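Local coordinates for TATA-binding protein (Sulfolobus acidocaldarius, PDB 1MP9) that probably binds the TATA box of archaeal promoters as a general transcription factor, close to the site where RNA polymerase begins transcription, at residues A[7-12]-A[174-179]; A[28-33]-A[48-53]; A[122-127]-A[185-190]. All blocks are in the same frame, centred on the assembly; numbering follows the deposited sequence.

One saddle-shaped, two-repeat fold serves here to illustrate how the chemistry of a contact follows its place. Contact 2, in the first repeat, is largely buried and almost entirely apolar where helix 30-36 meets strand 50-54. Contacts 1 and 3 are only partly buried and lie at the other end of the chain, their centres about 14 Å apart and about 43 and 50 Å from that of contact 2. Both involve helix 168-184 or the chain that leaves it, and they touch through Ile7 and Val188. Contact 1 is aromatic and apolar, whereas contact 3 adds a lysine that bonds to a backbone oxygen, makes a longer salt bridge and reaches the second subunit.

Contact 1 (A[7-12]-A[174-179]); sequences IPYKAV and AVKKIF
Tyr9 and Phe179 form a T-shaped pair that carries this contact between the N-terminal arm and helix 168-184. The edge of Tyr9 is turned toward the face of Phe179, with ring centroids 5.2 Å apart and planes at 83°. The approach is close, Tyr9 CD1 lying 3.3 Å from Phe179 CD2. With CG of Tyr9 anti to the backbone N (chi1 -178°), the ring reaches along the helix surface, although its CB does not point at the helix.

Aliphatic contacts surround the pair. Ile7 CG2 meets the edge of the Phe179 ring at CZ, 3.9 Å away, while Ala11 CB rests 3.9 Å from Val175 CG1. Val175 CG1 also lies 3.6 Å from Tyr9 OH, the two side chains crossing at about a right angle. Tyr9 also lies beside the helix backbone, with its CE1 3.6 Å from Lys176 CA and close to CB and CG of that lysine, whose ammonium turns instead to a salt bridge with Asp180.

A backbone oxygen takes part as well: Pro8 O stands 3.5 Å from Phe179 CZ, obliquely to the ring. Beyond the two segments, Ala11 and Val175 both rest on Leu115, and Val175 continues inward to Ile162 of strand 159-165.

The arm thus runs in from the N-terminus, past helix 168-184 and into strand 12-23. Since its attachment here depends on ring edge against ring face, methyl groups and aliphatic carbon, the fit comes from shape and burial of apolar surface.

Contact 2 (A[28-33]-A[48-53]); sequences LDLYAM and PGLIFR
Leu50 sends its side chain from strand 50-54 toward the first turn of helix 30-36, where Leu30 and Met33 receive it. Its CG is anti to the backbone N (chi1 -177°), but chi2 of 146° departs from the usual staggered value. This rotation places Leu50 CD1 3.6 Å from Leu30 O and 3.7 Å from Met33 CG. Met33 leaves the helix extended, chi1 and chi2 both anti (-176° and 180°), which lines its CB, CG and SD along that one methyl; the bend at chi3 merely turns CE aside.

The branches of Leu30 divide their work. Its CG is anti to the carbonyl carbon, beside the backbone N, setting both methyls toward the strand segment. Leu30 CD2 packs 4.0 Å from Leu50 CB, while Leu30 CD1 reaches to Pro48 O, 3.6 Å away. Behind the contact, the helix start is capped by Asp29, whose OD1 accepts from Ala32 N at 2.8 Å, the donor standing above the carboxylate plane.

Ile63 of strand 59-63 backs Met33, Val40 touches Leu50, and Pro48 packs on Leu127 of the second subunit. Mainly apolar side chains meet here, with two backbone oxygens beside their methyl groups, so the join rests on apolar burial.

Contact 3 (A[122-127]-A[185-190]); sequences DKAAFL and LDCVKP
Cys187 presses its SG against helix 121-127, and the close-fitting part of the contact is built round this sulfur. Cys187 SG lies 3.6 Å from Ala124 N and 3.9 Å from Ala124 CB, and Lys123 CG comes within 3.7 Å of Cys187 SG. The sulfur, anti to the carbonyl carbon (chi1 -74°), is set against the helix at Ala124. A second apolar patch forms where Leu185 CD1 packs 3.9 Å from Leu127 CB and touches the backbone at Leu127 O.

The outer side is polar. Lys123, fully extended, runs past the sulfur, and its NZ makes a short bond to Asp186 O at 2.9 Å, the donor tilted 35° from the carbonyl plane. Looser is the exposed carboxylate of Asp186: Lys123 NZ makes a longer salt bridge to Asp186 OD2, 3.5 Å away. The ammonium also hydrogen-bonds to Gln46 O of the second subunit. Shortening Lys123 to an alanine is likely to leave Asp186 O and its carboxylate without their ammonium partner, bare one flank of the Cys187 sulfur and break the link to Gln46 of the second subunit.

Asp186 has positive phi and closes helix 168-184 with a Schellman motif, which turns the chain so that Cys187 faces the short helix. Phe47 of the second subunit packs on Lys123 and Leu127. Within the chain, Leu182 of helix 168-184 touches both Ala124 and Cys187, and the contact lies where helix 121-127 meets the chain leaving that long helix, next to the two-stranded pairing of 118-119 with 188-189.

Contact 1 (A[7-12]-A[174-179])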
ATOM      1  N   ILE A   7     -18.722 -20.164   3.382  1.00 31.47           N
ATOM      2  CA  ILE A   7     -18.443 -19.355   2.211  1.00 30.89           C
ATOM      3  C   ILE A   7     -17.352 -20.030   1.429  1.00 31.37           C
ATOM      4  O   ILE A   7     -16.238 -20.145   1.905  1.00 32.87           O
ATOM      5  CB  ILE A   7     -17.996 -17.965   2.612  1.00 30.19           C
ATOM      6  CG1 ILE A   7     -19.108 -17.318   3.424  1.00 30.46           C
ATOM      7  CG2 ILE A   7     -17.685 -17.123   1.372  1.00 28.91           C
ATOM      8  CD1 ILE A   7     -18.687 -16.034   4.113  1.00 31.00           C
ATOM      9  N   PRO A   8     -17.657 -20.477   0.204  1.00 30.00           N
ATOM     10  CA  PRO A   8     -16.659 -21.147  -0.615  1.00 30.47           C
ATOM     11  C   PRO A   8     -15.614 -20.183  -1.149  1.00 28.29           C
ATOM     12  O   PRO A   8     -15.883 -19.015  -1.346  1.00 27.51           O
ATOM     13  CB  PRO A   8     -17.501 -21.755  -1.730  1.00 30.57           C
ATOM     14  CG  PRO A   8     -18.479 -20.646  -1.981  1.00 32.32           C
ATOM     15  CD  PRO A   8     -18.877 -20.208  -0.576  1.00 30.70           C
ATOM     16  N   TYR A   9     -14.417 -20.700  -1.376  1.00 29.85           N
ATOM     17  CA  TYR A   9     -13.317 -19.919  -1.923  1.00 28.95           C
ATOM     18  C   TYR A   9     -13.553 -19.855  -3.436  1.00 27.17           C
ATOM     19  O   TYR A   9     -13.545 -20.869  -4.115  1.00 26.30           O
ATOM     20  CB  TYR A   9     -11.974 -20.603  -1.615  1.00 29.47           C
ATOM     21  CG  TYR A   9     -10.772 -19.823  -2.102  1.00 29.84           C
ATOM     22  CD1 TYR A   9     -10.260 -18.753  -1.373  1.00 31.27           C
ATOM     23  CD2 TYR A   9     -10.180 -20.126  -3.329  1.00 29.81           C
ATOM     24  CE1 TYR A   9      -9.181 -18.003  -1.854  1.00 32.25           C
ATOM     25  CE2 TYR A   9      -9.104 -19.390  -3.818  1.00 31.34           C
ATOM     26  CZ  TYR A   9      -8.610 -18.333  -3.077  1.00 31.17           C
ATOM     27  OH  TYR A   9      -7.546 -17.608  -3.564  1.00 34.83           O
ATOM     28  N   LYS A  10     -13.770 -18.655  -3.958  1.00 25.63           N
ATOM     29  CA  LYS A  10     -14.028 -18.491  -5.384  1.00 25.27           C
ATOM     30  C   LYS A  10     -13.154 -17.383  -5.942  1.00 23.23           C
ATOM     31  O   LYS A  10     -13.445 -16.824  -7.002  1.00 21.60           O
ATOM     32  CB  LYS A  10     -15.506 -18.127  -5.605  1.00 27.42           C
ATOM     33  CG  LYS A  10     -16.524 -19.187  -5.128  1.00 31.05           C
ATOM     34  CD  LYS A  10     -16.559 -20.391  -6.058  1.00 36.63           C
ATOM     35  CE  LYS A  10     -16.929 -19.978  -7.479  1.00 38.44           C
ATOM     36  NZ  LYS A  10     -16.779 -21.106  -8.451  1.00 43.10           N
ATOM     37  N   ALA A  11     -12.083 -17.054  -5.229  1.00 22.40           N
ATOM     38  CA  ALA A  11     -11.210 -15.970  -5.686  1.00 22.18           C
ATOM     39  C   ALA A  11     -10.465 -16.333  -6.952  1.00 20.63           C
ATOM     40  O   ALA A  11     -10.019 -17.463  -7.116  1.00 21.35           O
ATOM     41  CB  ALA A  11     -10.226 -15.601  -4.595  1.00 22.97           C
ATOM     42  N   VAL A  12     -10.357 -15.362  -7.851  1.00 21.01           N
ATOM     43  CA  VAL A  12      -9.674 -15.516  -9.125  1.00 21.40           C
ATOM     44  C   VAL A  12      -8.518 -14.522  -9.165  1.00 22.65           C
ATOM     45  O   VAL A  12      -8.704 -13.310  -8.932  1.00 21.97           O
ATOM     46  CB  VAL A  12     -10.634 -15.240 -10.298  1.00 21.42           C
ATOM     47  CG1 VAL A  12      -9.867 -15.287 -11.635  1.00 22.94           C
ATOM     48  CG2 VAL A  12     -11.776 -16.295 -10.281  1.00 20.02           C
ATOM     49  N   ALA A 174      -1.103 -15.153  -0.591  1.00 17.01           N
ATOM     50  CA  ALA A 174      -1.600 -13.945   0.058  1.00 17.36           C
ATOM     51  C   ALA A 174      -3.122 -13.772  -0.132  1.00 15.83           C
ATOM     52  O   ALA A 174      -3.821 -13.370   0.796  1.00 16.77           O
ATOM     53  CB  ALA A 174      -0.840 -12.726  -0.494  1.00 16.75           C
ATOM     54  N   VAL A 175      -3.626 -14.072  -1.325  1.00 16.01           N
ATOM     55  CA  VAL A 175      -5.061 -13.906  -1.597  1.00 17.74           C
ATOM     56  C   VAL A 175      -5.880 -14.858  -0.727  1.00 17.38           C
ATOM     57  O   VAL A 175      -6.779 -14.423  -0.035  1.00 19.20           O
ATOM     58  CB  VAL A 175      -5.380 -14.116  -3.136  1.00 17.98           C
ATOM     59  CG1 VAL A 175      -6.889 -14.103  -3.377  1.00 19.45           C
ATOM     60  CG2 VAL A 175      -4.720 -12.988  -3.956  1.00 16.22           C
ATOM     61  N   LYS A 176      -5.562 -16.157  -0.744  1.00 18.79           N
ATOM     62  CA  LYS A 176      -6.286 -17.114   0.096  1.00 20.77           C
ATOM     63  C   LYS A 176      -6.169 -16.736   1.574  1.00 19.07           C
ATOM     64  O   LYS A 176      -7.112 -16.915   2.331  1.00 20.79           O
ATOM     65  CB  LYS A 176      -5.775 -18.567  -0.068  1.00 21.68           C
ATOM     66  CG  LYS A 176      -6.557 -19.530   0.874  1.00 26.63           C
ATOM     67  CD  LYS A 176      -6.080 -20.982   0.913  1.00 32.39           C
ATOM     68  CE  LYS A 176      -6.795 -21.803   2.061  1.00 31.75           C
ATOM     69  NZ  LYS A 176      -8.277 -21.659   2.033  1.00 31.35           N
ATOM     70  N   LYS A 177      -5.010 -16.238   1.989  1.00 19.33           N
ATOM     71  CA  LYS A 177      -4.826 -15.873   3.390  1.00 20.49           C
ATOM     72  C   LYS A 177      -5.743 -14.739   3.848  1.00 19.76           C
ATOM     73  O   LYS A 177      -6.408 -14.860   4.871  1.00 20.79           O
ATOM     74  CB  LYS A 177      -3.364 -15.477   3.642  1.00 23.30           C
ATOM     75  CG  LYS A 177      -2.952 -15.345   5.124  1.00 24.30           C
ATOM     76  CD  LYS A 177      -1.405 -15.279   5.208  1.00 26.07           C
ATOM     77  CE  LYS A 177      -0.905 -14.730   6.549  1.00 30.36           C
ATOM     78  NZ  LYS A 177       0.591 -14.829   6.668  1.00 26.10           N
ATOM     79  N   ILE A 178      -5.797 -13.635   3.107  1.00 19.34           N
ATOM     80  CA  ILE A 178      -6.636 -12.540   3.538  1.00 18.61           C
ATOM     81  C   ILE A 178      -8.083 -12.914   3.412  1.00 17.97           C
ATOM     82  O   ILE A 178      -8.917 -12.475   4.202  1.00 18.48           O
ATOM     83  CB  ILE A 178      -6.298 -11.217   2.760  1.00 19.11           C
ATOM     84  CG1 ILE A 178      -6.934 -10.013   3.462  1.00 19.99           C
ATOM     85  CG2 ILE A 178      -6.732 -11.310   1.345  1.00 20.38           C
ATOM     86  CD1 ILE A 178      -6.349  -9.711   4.802  1.00 21.24           C
ATOM     87  N   PHE A 179      -8.401 -13.750   2.425  1.00 20.31           N
ATOM     88  CA  PHE A 179      -9.781 -14.202   2.255  1.00 20.12           C
ATOM     89  C   PHE A 179     -10.200 -14.978   3.512  1.00 20.11           C
ATOM     90  O   PHE A 179     -11.239 -14.729   4.096  1.00 19.75           O
ATOM     91  CB  PHE A 179      -9.916 -15.143   1.038  1.00 20.78           C
ATOM     92  CG  PHE A 179     -11.272 -15.833   0.958  1.00 23.37           C
ATOM     93  CD1 PHE A 179     -12.392 -15.138   0.509  1.00 23.92           C
ATOM     94  CD2 PHE A 179     -11.419 -17.167   1.330  1.00 22.63           C
ATOM     95  CE1 PHE A 179     -13.670 -15.776   0.427  1.00 26.15           C
ATOM     96  CE2 PHE A 179     -12.683 -17.814   1.250  1.00 25.51           C
ATOM     97  CZ  PHE A 179     -13.809 -17.101   0.792  1.00 22.09           C
TER

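Contact 2 (A[28-33]-A[48-53])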
ATOM      1  N   LEU A  28      28.083  -1.550 -21.078  1.00 33.78           N
ATOM      2  CA  LEU A  28      27.555  -1.264 -22.401  1.00 30.01           C
ATOM      3  C   LEU A  28      27.628   0.210 -22.735  1.00 27.79           C
ATOM      4  O   LEU A  28      27.411   1.065 -21.877  1.00 27.99           O
ATOM      5  CB  LEU A  28      26.085  -1.719 -22.497  1.00 29.90           C
ATOM      6  CG  LEU A  28      25.657  -3.197 -22.423  1.00 31.00           C
ATOM      7  CD1 LEU A  28      24.125  -3.239 -22.234  1.00 30.78           C
ATOM      8  CD2 LEU A  28      26.044  -3.969 -23.687  1.00 30.27           C
ATOM      9  N   ASP A  29      27.935   0.492 -23.994  1.00 25.85           N
ATOM     10  CA  ASP A  29      28.007   1.853 -24.488  1.00 24.92           C
ATOM     11  C   ASP A  29      26.621   2.081 -25.102  1.00 22.78           C
ATOM     12  O   ASP A  29      26.324   1.613 -26.207  1.00 22.43           O
ATOM     13  CB  ASP A  29      29.112   1.970 -25.546  1.00 25.05           C
ATOM     14  CG  ASP A  29      29.190   3.357 -26.170  1.00 29.43           C
ATOM     15  OD1 ASP A  29      28.146   4.032 -26.309  1.00 29.57           O
ATOM     16  OD2 ASP A  29      30.306   3.775 -26.554  1.00 29.25           O
ATOM     17  N   LEU A  30      25.769   2.787 -24.366  1.00 22.04           N
ATOM     18  CA  LEU A  30      24.398   3.059 -24.820  1.00 22.11           C
ATOM     19  C   LEU A  30      24.317   3.984 -26.023  1.00 21.85           C
ATOM     20  O   LEU A  30      23.400   3.871 -26.848  1.00 21.50           O
ATOM     21  CB  LEU A  30      23.555   3.589 -23.629  1.00 19.98           C
ATOM     22  CG  LEU A  30      23.538   2.589 -22.468  1.00 21.41           C
ATOM     23  CD1 LEU A  30      22.710   3.166 -21.317  1.00 22.95           C
ATOM     24  CD2 LEU A  30      22.948   1.229 -22.899  1.00 20.41           C
ATOM     25  N   TYR A  31      25.274   4.909 -26.151  1.00 22.30           N
ATOM     26  CA  TYR A  31      25.261   5.781 -27.326  1.00 22.90           C
ATOM     27  C   TYR A  31      25.436   4.898 -28.558  1.00 21.88           C
ATOM     28  O   TYR A  31      24.725   5.020 -29.574  1.00 19.15           O
ATOM     29  CB  TYR A  31      26.407   6.804 -27.275  1.00 23.95           C
ATOM     30  CG  TYR A  31      26.299   7.839 -26.163  1.00 25.21           C
ATOM     31  CD1 TYR A  31      27.045   7.709 -25.003  1.00 24.99           C
ATOM     32  CD2 TYR A  31      25.461   8.966 -26.296  1.00 25.70           C
ATOM     33  CE1 TYR A  31      26.968   8.670 -23.987  1.00 26.83           C
ATOM     34  CE2 TYR A  31      25.386   9.940 -25.285  1.00 26.05           C
ATOM     35  CZ  TYR A  31      26.144   9.776 -24.144  1.00 25.99           C
ATOM     36  OH  TYR A  31      26.129  10.719 -23.164  1.00 26.49           O
ATOM     37  N   ALA A  32      26.407   4.004 -28.465  1.00 23.16           N
ATOM     38  CA  ALA A  32      26.697   3.086 -29.572  1.00 24.80           C
ATOM     39  C   ALA A  32      25.499   2.187 -29.842  1.00 24.95           C
ATOM     40  O   ALA A  32      25.126   1.973 -30.996  1.00 26.37           O
ATOM     41  CB  ALA A  32      27.957   2.225 -29.241  1.00 24.07           C
ATOM     42  N   MET A  33      24.864   1.697 -28.779  1.00 25.36           N
ATOM     43  CA  MET A  33      23.724   0.806 -28.958  1.00 25.75           C
ATOM     44  C   MET A  33      22.549   1.510 -29.614  1.00 25.91           C
ATOM     45  O   MET A  33      21.916   0.955 -30.507  1.00 23.47           O
ATOM     46  CB  MET A  33      23.297   0.192 -27.615  1.00 26.37           C
ATOM     47  CG  MET A  33      22.181  -0.821 -27.743  1.00 27.64           C
ATOM     48  SD  MET A  33      21.720  -1.507 -26.149  1.00 28.89           S
ATOM     49  CE  MET A  33      23.002  -2.680 -25.803  1.00 30.40           C
ATOM     50  N   PRO A  48      18.650   7.563 -17.471  1.00 25.43           N
ATOM     51  CA  PRO A  48      19.937   6.847 -17.583  1.00 23.58           C
ATOM     52  C   PRO A  48      19.994   5.615 -18.449  1.00 24.18           C
ATOM     53  O   PRO A  48      21.091   5.195 -18.856  1.00 24.70           O
ATOM     54  CB  PRO A  48      20.317   6.536 -16.143  1.00 23.56           C
ATOM     55  CG  PRO A  48      18.984   6.453 -15.431  1.00 26.71           C
ATOM     56  CD  PRO A  48      18.057   7.425 -16.123  1.00 24.13           C
ATOM     57  N   GLY A  49      18.835   5.039 -18.756  1.00 22.79           N
ATOM     58  CA  GLY A  49      18.842   3.840 -19.573  1.00 21.62           C
ATOM     59  C   GLY A  49      18.345   3.995 -20.989  1.00 21.41           C
ATOM     60  O   GLY A  49      17.626   4.943 -21.302  1.00 20.41           O
ATOM     61  N   LEU A  50      18.754   3.053 -21.845  1.00 20.36           N
ATOM     62  CA  LEU A  50      18.313   2.995 -23.226  1.00 23.03           C
ATOM     63  C   LEU A  50      16.956   2.271 -23.152  1.00 23.61           C
ATOM     64  O   LEU A  50      16.819   1.225 -22.483  1.00 23.11           O
ATOM     65  CB  LEU A  50      19.299   2.167 -24.095  1.00 23.18           C
ATOM     66  CG  LEU A  50      18.977   2.106 -25.591  1.00 25.60           C
ATOM     67  CD1 LEU A  50      20.298   2.056 -26.389  1.00 24.97           C
ATOM     68  CD2 LEU A  50      18.082   0.892 -25.902  1.00 24.10           C
ATOM     69  N   ILE A  51      15.968   2.814 -23.854  1.00 23.77           N
ATOM     70  CA  ILE A  51      14.614   2.255 -23.848  1.00 24.20           C
ATOM     71  C   ILE A  51      14.354   1.464 -25.118  1.00 26.44           C
ATOM     72  O   ILE A  51      14.369   2.016 -26.227  1.00 26.68           O
ATOM     73  CB  ILE A  51      13.587   3.391 -23.712  1.00 23.62           C
ATOM     74  CG1 ILE A  51      13.911   4.168 -22.445  1.00 24.64           C
ATOM     75  CG2 ILE A  51      12.127   2.815 -23.713  1.00 25.79           C
ATOM     76  CD1 ILE A  51      13.204   5.519 -22.291  1.00 27.10           C
ATOM     77  N   PHE A  52      14.131   0.165 -24.944  1.00 28.01           N
ATOM     78  CA  PHE A  52      13.904  -0.758 -26.044  1.00 30.94           C
ATOM     79  C   PHE A  52      12.459  -1.227 -25.926  1.00 33.18           C
ATOM     80  O   PHE A  52      12.098  -1.867 -24.962  1.00 32.11           O
ATOM     81  CB  PHE A  52      14.873  -1.929 -25.892  1.00 32.51           C
ATOM     82  CG  PHE A  52      14.798  -2.944 -26.993  1.00 33.19           C
ATOM     83  CD1 PHE A  52      15.866  -3.117 -27.869  1.00 35.18           C
ATOM     84  CD2 PHE A  52      13.656  -3.734 -27.162  1.00 36.39           C
ATOM     85  CE1 PHE A  52      15.800  -4.054 -28.893  1.00 34.48           C
ATOM     86  CE2 PHE A  52      13.584  -4.678 -28.190  1.00 35.01           C
ATOM     87  CZ  PHE A  52      14.652  -4.837 -29.052  1.00 34.12           C
ATOM     88  N   ARG A  53      11.623  -0.900 -26.902  1.00 36.65           N
ATOM     89  CA  ARG A  53      10.220  -1.293 -26.832  1.00 40.56           C
ATOM     90  C   ARG A  53       9.882  -2.379 -27.824  1.00 42.52           C
ATOM     91  O   ARG A  53      10.294  -2.329 -28.985  1.00 43.35           O
ATOM     92  CB  ARG A  53       9.304  -0.086 -27.088  1.00 41.76           C
ATOM     93  CG  ARG A  53       9.412   1.026 -26.062  1.00 44.46           C
ATOM     94  CD  ARG A  53       8.516   2.211 -26.423  1.00 46.26           C
ATOM     95  NE  ARG A  53       8.385   3.159 -25.317  1.00 48.87           N
ATOM     96  CZ  ARG A  53       9.127   4.252 -25.157  1.00 49.99           C
ATOM     97  NH1 ARG A  53      10.075   4.562 -26.037  1.00 50.77           N
ATOM     98  NH2 ARG A  53       8.920   5.039 -24.110  1.00 50.09           N
TER

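Contact 3 (A[122-127]-A[185-190])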
ATOM      1  N   ASP A 122     -15.110  -1.091   6.720  1.00 22.61           N
ATOM      2  CA  ASP A 122     -15.241  -0.400   8.017  1.00 24.64           C
ATOM      3  C   ASP A 122     -15.037  -1.420   9.129  1.00 24.53           C
ATOM      4  O   ASP A 122     -14.345  -1.147  10.114  1.00 25.07           O
ATOM      5  CB  ASP A 122     -16.643   0.205   8.199  1.00 28.41           C
ATOM      6  CG  ASP A 122     -16.874   1.466   7.363  1.00 33.67           C
ATOM      7  OD1 ASP A 122     -16.201   2.494   7.581  1.00 36.68           O
ATOM      8  OD2 ASP A 122     -17.766   1.445   6.491  1.00 38.54           O
ATOM      9  N   LYS A 123     -15.635  -2.600   8.966  1.00 22.30           N
ATOM     10  CA  LYS A 123     -15.514  -3.637   9.975  1.00 22.79           C
ATOM     11  C   LYS A 123     -14.149  -4.292   9.972  1.00 23.95           C
ATOM     12  O   LYS A 123     -13.570  -4.517  11.044  1.00 25.46           O
ATOM     13  CB  LYS A 123     -16.584  -4.703   9.787  1.00 23.32           C
ATOM     14  CG  LYS A 123     -16.587  -5.761  10.884  1.00 21.40           C
ATOM     15  CD  LYS A 123     -17.721  -6.750  10.666  1.00 22.85           C
ATOM     16  CE  LYS A 123     -17.774  -7.779  11.810  1.00 23.42           C
ATOM     17  NZ  LYS A 123     -18.897  -8.714  11.620  1.00 25.51           N
ATOM     18  N   ALA A 124     -13.642  -4.616   8.780  1.00 20.28           N
ATOM     19  CA  ALA A 124     -12.334  -5.234   8.652  1.00 21.05           C
ATOM     20  C   ALA A 124     -11.226  -4.299   9.189  1.00 21.16           C
ATOM     21  O   ALA A 124     -10.247  -4.761   9.809  1.00 20.52           O
ATOM     22  CB  ALA A 124     -12.047  -5.600   7.149  1.00 19.43           C
ATOM     23  N   ALA A 125     -11.385  -3.000   8.954  1.00 19.84           N
ATOM     24  CA  ALA A 125     -10.386  -2.023   9.381  1.00 21.36           C
ATOM     25  C   ALA A 125     -10.081  -2.091  10.873  1.00 23.11           C
ATOM     26  O   ALA A 125      -8.959  -1.822  11.282  1.00 22.18           O
ATOM     27  CB  ALA A 125     -10.817  -0.631   9.030  1.00 20.43           C
ATOM     28  N   PHE A 126     -11.068  -2.432  11.688  1.00 24.29           N
ATOM     29  CA  PHE A 126     -10.810  -2.502  13.107  1.00 26.23           C
ATOM     30  C   PHE A 126     -10.629  -3.906  13.664  1.00 27.40           C
ATOM     31  O   PHE A 126     -10.412  -4.061  14.855  1.00 28.80           O
ATOM     32  CB  PHE A 126     -11.904  -1.759  13.858  1.00 30.94           C
ATOM     33  CG  PHE A 126     -11.867  -0.280  13.632  1.00 35.75           C
ATOM     34  CD1 PHE A 126     -12.993   0.394  13.151  1.00 38.12           C
ATOM     35  CD2 PHE A 126     -10.678   0.424  13.805  1.00 38.53           C
ATOM     36  CE1 PHE A 126     -12.934   1.758  12.834  1.00 40.75           C
ATOM     37  CE2 PHE A 126     -10.596   1.798  13.486  1.00 41.17           C
ATOM     38  CZ  PHE A 126     -11.729   2.465  12.996  1.00 40.88           C
ATOM     39  N   LEU A 127     -10.729  -4.937  12.833  1.00 25.44           N
ATOM     40  CA  LEU A 127     -10.521  -6.280  13.347  1.00 26.21           C
ATOM     41  C   LEU A 127      -9.242  -6.918  12.779  1.00 28.75           C
ATOM     42  O   LEU A 127      -8.725  -7.899  13.325  1.00 27.47           O
ATOM     43  CB  LEU A 127     -11.747  -7.166  13.071  1.00 25.12           C
ATOM     44  CG  LEU A 127     -13.109  -6.649  13.603  1.00 24.75           C
ATOM     45  CD1 LEU A 127     -14.209  -7.605  13.139  1.00 23.22           C
ATOM     46  CD2 LEU A 127     -13.125  -6.506  15.135  1.00 24.03           C
ATOM     47  N   LEU A 185     -13.150 -13.315  10.460  1.00 22.63           N
ATOM     48  CA  LEU A 185     -13.624 -12.123  11.168  1.00 20.86           C
ATOM     49  C   LEU A 185     -15.056 -11.735  10.756  1.00 21.25           C
ATOM     50  O   LEU A 185     -15.581 -10.722  11.216  1.00 19.69           O
ATOM     51  CB  LEU A 185     -12.681 -10.946  10.897  1.00 22.46           C
ATOM     52  CG  LEU A 185     -11.207 -11.108  11.341  1.00 23.87           C
ATOM     53  CD1 LEU A 185     -10.361 -10.005  10.710  1.00 22.20           C
ATOM     54  CD2 LEU A 185     -11.115 -11.063  12.906  1.00 24.50           C
ATOM     55  N   ASP A 186     -15.692 -12.556   9.926  1.00 20.61           N
ATOM     56  CA  ASP A 186     -17.062 -12.274   9.477  1.00 22.12           C
ATOM     57  C   ASP A 186     -17.182 -10.876   8.826  1.00 20.41           C
ATOM     58  O   ASP A 186     -18.053 -10.063   9.172  1.00 16.59           O
ATOM     59  CB  ASP A 186     -18.041 -12.381  10.648  1.00 24.67           C
ATOM     60  CG  ASP A 186     -19.497 -12.278  10.194  1.00 27.98           C
ATOM     61  OD1 ASP A 186     -19.809 -12.604   9.033  1.00 30.08           O
ATOM     62  OD2 ASP A 186     -20.336 -11.878  11.004  1.00 31.84           O
ATOM     63  N   CYS A 187     -16.304 -10.625   7.863  1.00 19.60           N
ATOM     64  CA  CYS A 187     -16.258  -9.356   7.156  1.00 20.30           C
ATOM     65  C   CYS A 187     -16.625  -9.453   5.680  1.00 20.49           C
ATOM     66  O   CYS A 187     -16.400  -8.500   4.924  1.00 22.10           O
ATOM     67  CB  CYS A 187     -14.847  -8.766   7.288  1.00 21.38           C
ATOM     68  SG  CYS A 187     -14.479  -8.084   8.944  1.00 19.71           S
ATOM     69  N   VAL A 188     -17.168 -10.589   5.245  1.00 21.32           N
ATOM     70  CA  VAL A 188     -17.537 -10.711   3.840  1.00 22.02           C
ATOM     71  C   VAL A 188     -18.977 -11.165   3.686  1.00 23.81           C
ATOM     72  O   VAL A 188     -19.538 -11.820   4.570  1.00 23.12           O
ATOM     73  CB  VAL A 188     -16.611 -11.673   3.058  1.00 21.97           C
ATOM     74  CG1 VAL A 188     -15.139 -11.162   3.105  1.00 21.97           C
ATOM     75  CG2 VAL A 188     -16.707 -13.071   3.614  1.00 24.25           C
ATOM     76  N   LYS A 189     -19.586 -10.756   2.582  1.00 21.96           N
ATOM     77  CA  LYS A 189     -20.971 -11.117   2.276  1.00 25.10           C
ATOM     78  C   LYS A 189     -20.893 -11.695   0.873  1.00 23.82           C
ATOM     79  O   LYS A 189     -20.479 -11.000  -0.060  1.00 22.27           O
ATOM     80  CB  LYS A 189     -21.852  -9.871   2.279  1.00 28.50           C
ATOM     81  CG  LYS A 189     -23.320 -10.173   2.005  1.00 35.80           C
ATOM     82  CD  LYS A 189     -24.239  -9.148   2.685  1.00 39.46           C
ATOM     83  CE  LYS A 189     -25.707  -9.325   2.229  1.00 39.71           C
ATOM     84  NZ  LYS A 189     -26.580  -8.521   3.128  1.00 44.00           N
ATOM     85  N   PRO A 190     -21.248 -12.982   0.715  1.00 22.72           N
ATOM     86  CA  PRO A 190     -21.203 -13.651  -0.594  1.00 23.12           C
ATOM     87  C   PRO A 190     -22.480 -13.356  -1.398  1.00 23.77           C
ATOM     88  O   PRO A 190     -23.333 -14.229  -1.588  1.00 21.96           O
ATOM     89  CB  PRO A 190     -21.038 -15.113  -0.210  1.00 21.49           C
ATOM     90  CG  PRO A 190     -21.912 -15.214   1.062  1.00 23.06           C
ATOM     91  CD  PRO A 190     -21.650 -13.907   1.797  1.00 22.33           C
TER